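Local coordinates for protein diketoreductase (Acinetobacter baylyi, PDB 4DYD) that probably interconverts (3S)-3-hydroxyacyl-CoA and 3-oxoacyl-CoA with NAD(+) or NADH as the redox partner, a step of fatty acid beta-oxidation, at residues Asp87-Ala92 with Thr115-Asn120; Ala141-Asn146 with Thr153-Gly158. All blocks are in the same frame, centred on the assembly; numbering follows the deposited sequence.

Interaction 1 of 2, residues Asp87-Ala92 with Thr115-Asn120; sequences DLVIEA and TIFATN. With NAD (nicotinamide-adenine-dinucleotide), chain B.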
# COMPACT_ATOMS: atom_id res chain seq x y z
N ASP A 87 4.31 31.72 20.92
CA ASP A 87 2.91 31.36 20.74
C ASP A 87 2.81 29.85 20.53
O ASP A 87 1.86 29.21 20.97
CB ASP A 87 2.34 32.09 19.53
CG ASP A 87 2.36 33.60 19.70
OD1 ASP A 87 2.13 34.06 20.84
OD2 ASP A 87 2.62 34.31 18.71
N LEU A 88 3.82 29.30 19.86
CA LEU A 88 3.87 27.88 19.56
C LEU A 88 5.28 27.33 19.76
O LEU A 88 6.25 27.91 19.27
CB LEU A 88 3.42 27.62 18.12
CG LEU A 88 3.50 26.19 17.57
CD1 LEU A 88 2.67 25.22 18.41
CD2 LEU A 88 3.04 26.17 16.12
N VAL A 89 5.38 26.22 20.47
CA VAL A 89 6.64 25.51 20.58
C VAL A 89 6.52 24.15 19.92
O VAL A 89 5.64 23.35 20.27
CB VAL A 89 7.07 25.34 22.05
CG1 VAL A 89 8.33 24.50 22.15
CG2 VAL A 89 7.30 26.71 22.68
N ILE A 90 7.37 23.89 18.94
CA ILE A 90 7.40 22.59 18.28
C ILE A 90 8.63 21.84 18.77
O ILE A 90 9.76 22.26 18.56
CB ILE A 90 7.42 22.73 16.74
CG1 ILE A 90 6.20 23.53 16.28
CG2 ILE A 90 7.42 21.36 16.09
CD1 ILE A 90 6.17 23.82 14.79
N GLU A 91 8.38 20.72 19.45
CA GLU A 91 9.43 19.90 20.04
C GLU A 91 9.90 18.81 19.08
O GLU A 91 9.13 17.92 18.70
CB GLU A 91 8.95 19.31 21.38
CG GLU A 91 9.91 18.33 22.03
CD GLU A 91 9.72 16.91 21.54
OE1 GLU A 91 8.60 16.37 21.66
OE2 GLU A 91 10.69 16.33 21.02
N ALA A 92 11.16 18.90 18.67
CA ALA A 92 11.79 17.92 17.79
C ALA A 92 13.14 17.48 18.36
O ALA A 92 14.14 17.44 17.64
CB ALA A 92 11.96 18.50 16.38
N THR A 115 1.41 29.70 25.57
CA THR A 115 2.17 28.85 24.65
C THR A 115 1.56 27.47 24.41
O THR A 115 1.35 26.69 25.35
CB THR A 115 3.63 28.68 25.10
OG1 THR A 115 4.23 29.97 25.28
CG2 THR A 115 4.42 27.93 24.03
N ILE A 116 1.31 27.16 23.14
CA ILE A 116 0.90 25.83 22.72
C ILE A 116 2.15 24.97 22.52
O ILE A 116 3.15 25.44 21.97
CB ILE A 116 0.11 25.91 21.40
CG1 ILE A 116 -1.15 26.75 21.60
CG2 ILE A 116 -0.22 24.51 20.89
CD1 ILE A 116 -1.95 26.97 20.32
N PHE A 117 2.11 23.72 22.98
CA PHE A 117 3.22 22.79 22.77
C PHE A 117 2.80 21.72 21.76
O PHE A 117 1.68 21.21 21.81
CB PHE A 117 3.63 22.08 24.07
CG PHE A 117 4.08 23.00 25.17
CD1 PHE A 117 4.56 24.28 24.89
CD2 PHE A 117 4.03 22.58 26.50
CE1 PHE A 117 4.97 25.13 25.92
CE2 PHE A 117 4.45 23.42 27.54
CZ PHE A 117 4.92 24.70 27.24
N ALA A 118 3.71 21.39 20.86
CA ALA A 118 3.46 20.33 19.89
C ALA A 118 4.69 19.45 19.75
O ALA A 118 5.79 19.94 19.49
CB ALA A 118 3.07 20.93 18.54
N THR A 119 4.51 18.15 19.94
CA THR A 119 5.59 17.20 19.75
C THR A 119 5.58 16.65 18.32
O THR A 119 4.51 16.42 17.74
CB THR A 119 5.50 16.02 20.74
OG1 THR A 119 6.59 15.12 20.53
CG2 THR A 119 4.19 15.27 20.56
N ASN A 120 6.77 16.45 17.76
CA ASN A 120 6.90 15.86 16.43
C ASN A 120 7.21 14.37 16.57
O ASN A 120 7.59 13.71 15.60
CB ASN A 120 8.04 16.54 15.67
CG ASN A 120 8.22 15.99 14.26
OD1 ASN A 120 7.26 15.87 13.50
ND2 ASN A 120 9.45 15.65 13.92
PA NAD B . 17.68 14.64 15.08
O1A NAD B . 18.76 14.23 14.14
O2A NAD B . 17.12 13.63 16.00
O5B NAD B . 18.18 15.90 15.94
C5B NAD B . 17.82 16.05 17.31
C4B NAD B . 17.94 17.52 17.71
O4B NAD B . 17.70 17.63 19.13
C3B NAD B . 19.37 17.99 17.50
O3B NAD B . 19.39 19.42 17.42
C2B NAD B . 20.00 17.55 18.81
O2B NAD B . 21.22 18.26 19.03
C1B NAD B . 18.92 18.12 19.71
N9A NAD B . 19.10 17.74 21.13
C8A NAD B . 19.87 16.76 21.60
N7A NAD B . 19.70 16.71 22.92
C5A NAD B . 18.83 17.65 23.27
C6A NAD B . 18.38 18.04 24.46
N6A NAD B . 18.86 17.38 25.51
N1A NAD B . 17.55 19.08 24.60
C2A NAD B . 17.14 19.77 23.46
N3A NAD B . 17.62 19.34 22.22
C4A NAD B . 18.46 18.30 22.16
O3 NAD B . 16.48 15.25 14.21
PN NAD B . 15.17 14.37 13.90
O1N NAD B . 15.52 12.93 14.04
O2N NAD B . 14.56 14.83 12.64
O5D NAD B . 14.19 14.77 15.12
C5D NAD B . 13.75 13.76 16.04
C4D NAD B . 12.37 14.14 16.57
O4D NAD B . 11.51 14.32 15.43
C3D NAD B . 11.79 12.93 17.29
O3D NAD B . 10.59 13.30 17.99
C2D NAD B . 11.46 12.06 16.10
O2D NAD B . 10.54 11.02 16.47
C1D NAD B . 10.74 13.11 15.27
N1N NAD B . 10.56 12.70 13.85
C2N NAD B . 11.66 12.30 13.09
C3N NAD B . 11.46 11.81 11.80
C7N NAD B . 12.56 11.51 11.00
O7N NAD B . 12.41 11.16 9.83
N7N NAD B . 13.75 11.66 11.58
C4N NAD B . 10.18 11.72 11.28
C5N NAD B . 9.08 12.15 12.02
C6N NAD B . 9.27 12.64 13.31
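Val89, Glu91 and Ala118 bury the most surface where parallel strands 88-91 and 116-119 pair Val89 with Phe117 and Glu91 with Thr119. Val89 is held through both its backbone N and its backbone O: N gives a hydrogen bond to Ile116 O (2.8 Å) and O takes one from Ala118 N. Ala118 O in turn receives Glu91 N at 2.7 Å, and Glu91 O accepts Asn120 N. On the face that also carries Glu91 and Thr119, Val89 CB meets Phe117 CD1 at 3.9 Å, while CG2, anti to the carbonyl carbon, presses tightly on Thr115 CG2 at 3.4 Å. With helix 97-110 between them, the strands form a beta-alpha-beta unit of the Rossmann-type NAD-binding domain. Glu91 and Thr119 lie side by side; the Glu91 chain bends at chi2 (-87°) and brings OE1 to Thr119 OG1, which donates to it on the syn side at 2.6 Å, 25° out of the carboxylate plane. Tyr104 OH also bonds OE1, and Lys100, an NAD-binding residue, forms a salt bridge with OE2. Past the strand end, Asn120 ND2 reaches the nicotinamide ribose through a weak bond to NAD O4D (2.9 Å), while its OD1 accepts Phe144 N.

Interaction 2 of 2, residues Ala141-Asn146 with Thr153-Gly158; sequences ALHFAN and TAEVMG. With NAD (nicotinamide-adenine-dinucleotide), chain B; PO4 (phosphate ion), chain N.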
# COMPACT_ATOMS: atom_id res chain seq x y z
N ALA A 141 0.17 16.54 19.29
CA ALA A 141 1.22 16.16 18.36
C ALA A 141 1.01 16.85 17.02
O ALA A 141 -0.12 16.99 16.55
CB ALA A 141 1.26 14.65 18.18
N LEU A 142 2.11 17.32 16.45
CA LEU A 142 2.13 17.84 15.09
C LEU A 142 3.29 17.14 14.40
O LEU A 142 4.45 17.50 14.60
CB LEU A 142 2.36 19.35 15.10
CG LEU A 142 2.38 20.01 13.72
CD1 LEU A 142 1.03 19.82 13.04
CD2 LEU A 142 2.72 21.49 13.84
N HIS A 143 2.97 16.13 13.60
CA HIS A 143 3.97 15.19 13.11
C HIS A 143 4.26 15.39 11.63
O HIS A 143 3.38 15.28 10.78
CB HIS A 143 3.48 13.76 13.39
CG HIS A 143 4.43 12.70 12.95
ND1 HIS A 143 4.15 11.82 11.93
CD2 HIS A 143 5.67 12.38 13.40
CE1 HIS A 143 5.18 11.00 11.77
NE2 HIS A 143 6.11 11.32 12.65
N PHE A 144 5.52 15.71 11.33
CA PHE A 144 5.97 16.00 9.96
C PHE A 144 6.65 14.78 9.34
O PHE A 144 6.97 13.80 10.03
CB PHE A 144 6.96 17.16 9.95
CG PHE A 144 6.38 18.47 10.41
CD1 PHE A 144 6.17 18.72 11.76
CD2 PHE A 144 6.04 19.45 9.48
CE1 PHE A 144 5.63 19.94 12.18
CE2 PHE A 144 5.50 20.66 9.89
CZ PHE A 144 5.29 20.91 11.24
N ALA A 145 6.86 14.85 8.03
CA ALA A 145 7.57 13.81 7.29
C ALA A 145 8.89 14.37 6.76
O ALA A 145 8.97 15.55 6.42
CB ALA A 145 6.71 13.31 6.14
N ASN A 146 9.92 13.53 6.71
CA ASN A 146 11.22 13.98 6.22
C ASN A 146 11.05 14.58 4.82
O ASN A 146 10.29 14.06 4.00
CB ASN A 146 12.20 12.81 6.19
CG ASN A 146 13.63 13.25 5.94
OD1 ASN A 146 13.93 14.45 5.98
ND2 ASN A 146 14.51 12.30 5.67
N THR A 153 2.72 16.66 4.44
CA THR A 153 1.64 16.34 5.37
C THR A 153 2.01 16.78 6.78
O THR A 153 3.18 16.74 7.17
CB THR A 153 1.31 14.83 5.40
OG1 THR A 153 2.49 14.09 5.76
CG2 THR A 153 0.79 14.37 4.05
N ALA A 154 1.02 17.23 7.54
CA ALA A 154 1.24 17.51 8.95
C ALA A 154 0.13 16.83 9.73
O ALA A 154 -1.01 17.29 9.74
CB ALA A 154 1.26 19.01 9.21
N GLU A 155 0.47 15.72 10.37
CA GLU A 155 -0.50 14.95 11.14
C GLU A 155 -0.76 15.57 12.51
O GLU A 155 0.14 15.68 13.34
CB GLU A 155 -0.04 13.49 11.26
CG GLU A 155 -0.05 12.79 9.91
CD GLU A 155 0.58 11.40 9.94
OE1 GLU A 155 1.72 11.27 10.43
OE2 GLU A 155 -0.08 10.45 9.48
N VAL A 156 -2.01 15.98 12.73
CA VAL A 156 -2.40 16.64 13.97
C VAL A 156 -3.14 15.65 14.86
O VAL A 156 -4.17 15.09 14.48
CB VAL A 156 -3.31 17.85 13.69
CG1 VAL A 156 -3.62 18.60 14.97
CG2 VAL A 156 -2.66 18.77 12.67
N MET A 157 -2.61 15.42 16.06
CA MET A 157 -3.16 14.39 16.93
C MET A 157 -3.02 14.82 18.39
O MET A 157 -1.90 14.95 18.90
CB MET A 157 -2.42 13.08 16.68
CG MET A 157 -2.99 11.86 17.39
SD MET A 157 -2.05 10.37 17.02
CE MET A 157 -0.53 10.72 17.89
N GLY A 158 -4.15 15.05 19.05
CA GLY A 158 -4.11 15.46 20.45
C GLY A 158 -4.46 14.34 21.42
O GLY A 158 -4.58 13.18 21.02
PA NAD B . 17.68 14.64 15.08
O1A NAD B . 18.76 14.23 14.14
O2A NAD B . 17.12 13.63 16.00
O5B NAD B . 18.18 15.90 15.94
C5B NAD B . 17.82 16.05 17.31
C4B NAD B . 17.94 17.52 17.71
O4B NAD B . 17.70 17.63 19.13
C3B NAD B . 19.37 17.99 17.50
O3B NAD B . 19.39 19.42 17.42
C2B NAD B . 20.00 17.55 18.81
O2B NAD B . 21.22 18.26 19.03
C1B NAD B . 18.92 18.12 19.71
N9A NAD B . 19.10 17.74 21.13
C8A NAD B . 19.87 16.76 21.60
N7A NAD B . 19.70 16.71 22.92
C5A NAD B . 18.83 17.65 23.27
C6A NAD B . 18.38 18.04 24.46
N6A NAD B . 18.86 17.38 25.51
N1A NAD B . 17.55 19.08 24.60
C2A NAD B . 17.14 19.77 23.46
N3A NAD B . 17.62 19.34 22.22
C4A NAD B . 18.46 18.30 22.16
O3 NAD B . 16.48 15.25 14.21
PN NAD B . 15.17 14.37 13.90
O1N NAD B . 15.52 12.93 14.04
O2N NAD B . 14.56 14.83 12.64
O5D NAD B . 14.19 14.77 15.12
C5D NAD B . 13.75 13.76 16.04
C4D NAD B . 12.37 14.14 16.57
O4D NAD B . 11.51 14.32 15.43
C3D NAD B . 11.79 12.93 17.29
O3D NAD B . 10.59 13.30 17.99
C2D NAD B . 11.46 12.06 16.10
O2D NAD B . 10.54 11.02 16.47
C1D NAD B . 10.74 13.11 15.27
N1N NAD B . 10.56 12.70 13.85
C2N NAD B . 11.66 12.30 13.09
C3N NAD B . 11.46 11.81 11.80
C7N NAD B . 12.56 11.51 11.00
O7N NAD B . 12.41 11.16 9.83
N7N NAD B . 13.75 11.66 11.58
C4N NAD B . 10.18 11.72 11.28
C5N NAD B . 9.08 12.15 12.02
C6N NAD B . 9.27 12.64 13.31
P PO4 N . 17.89 13.90 4.92
O1 PO4 N . 17.71 12.67 5.74
O2 PO4 N . 16.77 14.84 5.18
O3 PO4 N . 19.17 14.56 5.28
O4 PO4 N . 17.90 13.54 3.48
O HOH W 1 3.29 13.87 8.33
O HOH W 2 5.97 16.95 6.51
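A beta hairpin brings His143, predicted to be important for catalysis, beside Glu155 on antiparallel strands 139-143 and 153-158. Both side chains rise from the same face and point the same way. His143 ND1 donates to Glu155 OE1 at 2.9 Å (165° at the hydrogen); the oxygen lies at the ring edge, in the plane of the imidazole, and is met nearly along its C-O axis. Ring and carboxylate planes are 31° apart. Glu155 OE2 accepts the backbone N atoms of Val192 and Leu193, which hold this second oxygen while OE1 faces His143, and Tyr191 stacks on the imidazole. With CG anti to the backbone N (chi1 -179°), the ring reaches the cofactor: His143 NE2 lies 3.1 Å from NAD C5N of the nicotinamide and is hydrogen-bonded to Ser122 OG. This His-carboxylate pair at the nicotinamide is consistent with the active site of 3-hydroxyacyl-CoA dehydrogenases. Backbone bonds hold the hairpin at two hydrogen-bonded pairs, Ala141 with Met157 and His143 with Glu155; Ala141 N to Met157 O is 2.6 Å. On the other face Leu142 CD1 touches both Ala154 CB and Val156 CG2, each at 3.9 Å, and helix 164-176 packs over these three residues. Next to the last pair, water adds to the link: one donates to His143 O (2.8 Å) and bonds Thr153 OG1, another accepts Ala145 N (2.7 Å) and may donate to nearby Thr153 O. Farther out, Asn146 ND2 donates to O1 of a phosphate ion, probably from the crystallisation liquor.

From the N terminus, the chain first closes interaction 1, where strand 116-119 returns beside strand 88-91 after helix 97-110. Only later does interaction 2 open, and segment 153-158 turns back on 141-146 after six residues with no helix or strand. The two loops follow in series, neither nested nor crossed. Both belong to one mixed sheet, in which strands 116-119 and 139-143 are neighbours, probably joined by Thr119 O with Leu142 N (2.9 Å). Interaction 1 thus lies in the parallel part, and interaction 2 reverses the direction at strand 153-158, alongside which strand 180-183 runs parallel. Both contacts reach the same NAD.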